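Local coordinates for ABC transporter, substrate binding protein (Mannopine) (Agrobacterium fabrum, PDB 5L9S) that probably captures mannopine in the periplasm as the solute-binding component of an ABC transporter, at residues Ala114-Glu119 against Gln197-Asp202. Sequence-based numbering, arbitrary orientation.
Sequences AYKLNE and QAFRND. With ACT (acetate ion), chain C.
The carboxylate of Asp202 meets the ammonium of Lys116 in a salt bridge, with Lys116 NZ 3.3 Å from Asp202 OD1. The hydrogen bond within it is weak. Asp202 OD2 lies almost as near to NZ, at 3.4 Å, so the ammonium faces both oxygens. The two side chains cross at about a right angle, and OD1 also touches the aliphatic part of the lysine, 3.3 Å from Lys116 CD. Asp202 has a second, weak partner in Arg205, a long ion pair through OD2. Two cationic neighbours would probably help keep the carboxylate ionised.

Lys116 reaches this acid with a fully extended chain. Its CG stands opposite the backbone N (chi1 -171°), which sets CG, like CB, near Phe199 CZ and carries the rest of the chain on to Asp202. The contact with the ring is apolar: Phe199 CZ is 3.7 Å from Lys116 CB. The phenyl ring meets the strand with its edge, and Lys116 N and CA lie near the ring plane. The same edge reaches the preceding residue, with Phe199 CE2 4.0 Å from Tyr115 C.

Tyr115 CB points away from the helix. The tyrosine hydroxyl donates a hydrogen bond to an acetate ion, OH to OXT 2.9 Å, and Leu117 CD2 touches the same ion. The acetate probably comes from the crystallisation liquor.

Asp202 has positive phi (63°). Its N bonds to Phe199 O, the inner bond of a Schellman motif; Asn201 N keeps an ordinary helical bond to Gln197 O. Within the periplasmic binding protein fold, the contact thus joins the end of helix 192-200 to the end of strand 103-116. The strand lies in the mixed sheet, antiparallel to strands 206-210 and 224-240, while Phe199 also packs on Leu217 of helix 211-219.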
# COMPACT_ATOMS: atom_id res chain seq x y z
N ALA A 114 7.28 -11.97 -7.83
CA ALA A 114 7.12 -13.28 -7.25
C ALA A 114 7.32 -14.28 -8.39
O ALA A 114 7.06 -13.96 -9.56
CB ALA A 114 5.74 -13.43 -6.65
N TYR A 115 7.85 -15.46 -8.06
CA TYR A 115 8.18 -16.51 -9.02
C TYR A 115 7.98 -17.92 -8.47
O TYR A 115 8.04 -18.13 -7.25
CB TYR A 115 9.65 -16.32 -9.48
CG TYR A 115 10.61 -16.16 -8.33
CD1 TYR A 115 11.06 -17.27 -7.61
CD2 TYR A 115 11.04 -14.90 -7.92
CE1 TYR A 115 11.87 -17.12 -6.49
CE2 TYR A 115 11.87 -14.75 -6.80
CZ TYR A 115 12.30 -15.86 -6.10
OH TYR A 115 13.11 -15.74 -5.00
N LYS A 116 7.78 -18.91 -9.37
CA LYS A 116 7.74 -20.33 -8.97
C LYS A 116 9.19 -20.77 -8.88
O LYS A 116 9.98 -20.47 -9.78
CB LYS A 116 7.01 -21.22 -10.00
CG LYS A 116 6.78 -22.65 -9.51
CD LYS A 116 5.98 -23.45 -10.45
CE LYS A 116 5.97 -24.92 -10.08
NZ LYS A 116 5.16 -25.73 -11.04
N LEU A 117 9.56 -21.46 -7.79
CA LEU A 117 10.94 -21.94 -7.61
C LEU A 117 11.28 -23.00 -8.65
O LEU A 117 10.52 -23.97 -8.82
CB LEU A 117 11.20 -22.46 -6.19
CG LEU A 117 10.77 -21.59 -5.00
CD1 LEU A 117 10.97 -22.33 -3.70
CD2 LEU A 117 11.54 -20.30 -4.95
N ASN A 118 12.35 -22.79 -9.41
CA ASN A 118 12.75 -23.78 -10.39
C ASN A 118 13.81 -24.67 -9.81
O ASN A 118 14.51 -24.26 -8.88
CB ASN A 118 13.12 -23.17 -11.75
CG ASN A 118 13.86 -21.88 -11.67
OD1 ASN A 118 13.41 -20.85 -12.18
ND2 ASN A 118 14.99 -21.91 -10.98
N GLU A 119 13.89 -25.91 -10.33
CA GLU A 119 14.75 -27.01 -9.86
C GLU A 119 16.24 -26.66 -9.76
O GLU A 119 16.87 -27.06 -8.77
CB GLU A 119 14.52 -28.29 -10.69
CG GLU A 119 14.93 -28.25 -12.16
CD GLU A 119 15.14 -29.62 -12.80
OE1 GLU A 119 14.49 -29.90 -13.83
OE2 GLU A 119 15.96 -30.40 -12.26
N GLN A 197 -5.16 -18.23 -8.17
CA GLN A 197 -5.67 -19.38 -8.94
C GLN A 197 -4.67 -19.72 -10.06
O GLN A 197 -4.30 -20.88 -10.24
CB GLN A 197 -7.05 -19.08 -9.58
CG GLN A 197 -8.21 -18.66 -8.66
CD GLN A 197 -8.77 -19.68 -7.68
OE1 GLN A 197 -9.35 -19.31 -6.65
NE2 GLN A 197 -8.67 -20.98 -7.99
N ALA A 198 -4.23 -18.69 -10.81
CA ALA A 198 -3.31 -18.80 -11.93
C ALA A 198 -1.99 -19.44 -11.50
O ALA A 198 -1.43 -20.24 -12.26
CB ALA A 198 -3.06 -17.44 -12.56
N PHE A 199 -1.50 -19.12 -10.29
CA PHE A 199 -0.29 -19.72 -9.78
C PHE A 199 -0.52 -21.19 -9.41
O PHE A 199 0.32 -22.03 -9.76
CB PHE A 199 0.29 -18.91 -8.60
CG PHE A 199 1.71 -19.33 -8.27
CD1 PHE A 199 1.95 -20.40 -7.39
CD2 PHE A 199 2.80 -18.68 -8.84
CE1 PHE A 199 3.26 -20.80 -7.10
CE2 PHE A 199 4.11 -19.07 -8.54
CZ PHE A 199 4.32 -20.13 -7.67
N ARG A 200 -1.66 -21.51 -8.72
CA ARG A 200 -2.05 -22.87 -8.33
C ARG A 200 -2.14 -23.77 -9.54
O ARG A 200 -1.72 -24.93 -9.46
CB ARG A 200 -3.42 -22.86 -7.64
CG ARG A 200 -3.45 -22.25 -6.27
CD ARG A 200 -4.83 -22.41 -5.70
NE ARG A 200 -4.89 -21.79 -4.40
CZ ARG A 200 -5.90 -21.03 -3.99
NH1 ARG A 200 -5.89 -20.53 -2.77
NH2 ARG A 200 -6.89 -20.73 -4.82
N ASN A 201 -2.69 -23.26 -10.66
CA ASN A 201 -2.87 -23.98 -11.92
C ASN A 201 -1.62 -23.97 -12.79
O ASN A 201 -1.59 -24.64 -13.83
CB ASN A 201 -4.08 -23.42 -12.67
CG ASN A 201 -5.39 -23.65 -11.95
OD1 ASN A 201 -5.69 -24.76 -11.49
ND2 ASN A 201 -6.18 -22.61 -11.80
N ASP A 202 -0.58 -23.25 -12.36
CA ASP A 202 0.71 -23.08 -13.04
C ASP A 202 0.54 -22.38 -14.39
O ASP A 202 1.13 -22.79 -15.39
CB ASP A 202 1.48 -24.42 -13.14
CG ASP A 202 2.99 -24.26 -13.30
OD1 ASP A 202 3.56 -23.33 -12.66
OD2 ASP A 202 3.59 -25.07 -14.04
C ACT C . 14.31 -18.45 -3.25
O ACT C . 13.19 -18.08 -2.75
OXT ACT C . 14.78 -18.06 -4.36
CH3 ACT C . 15.18 -19.44 -2.43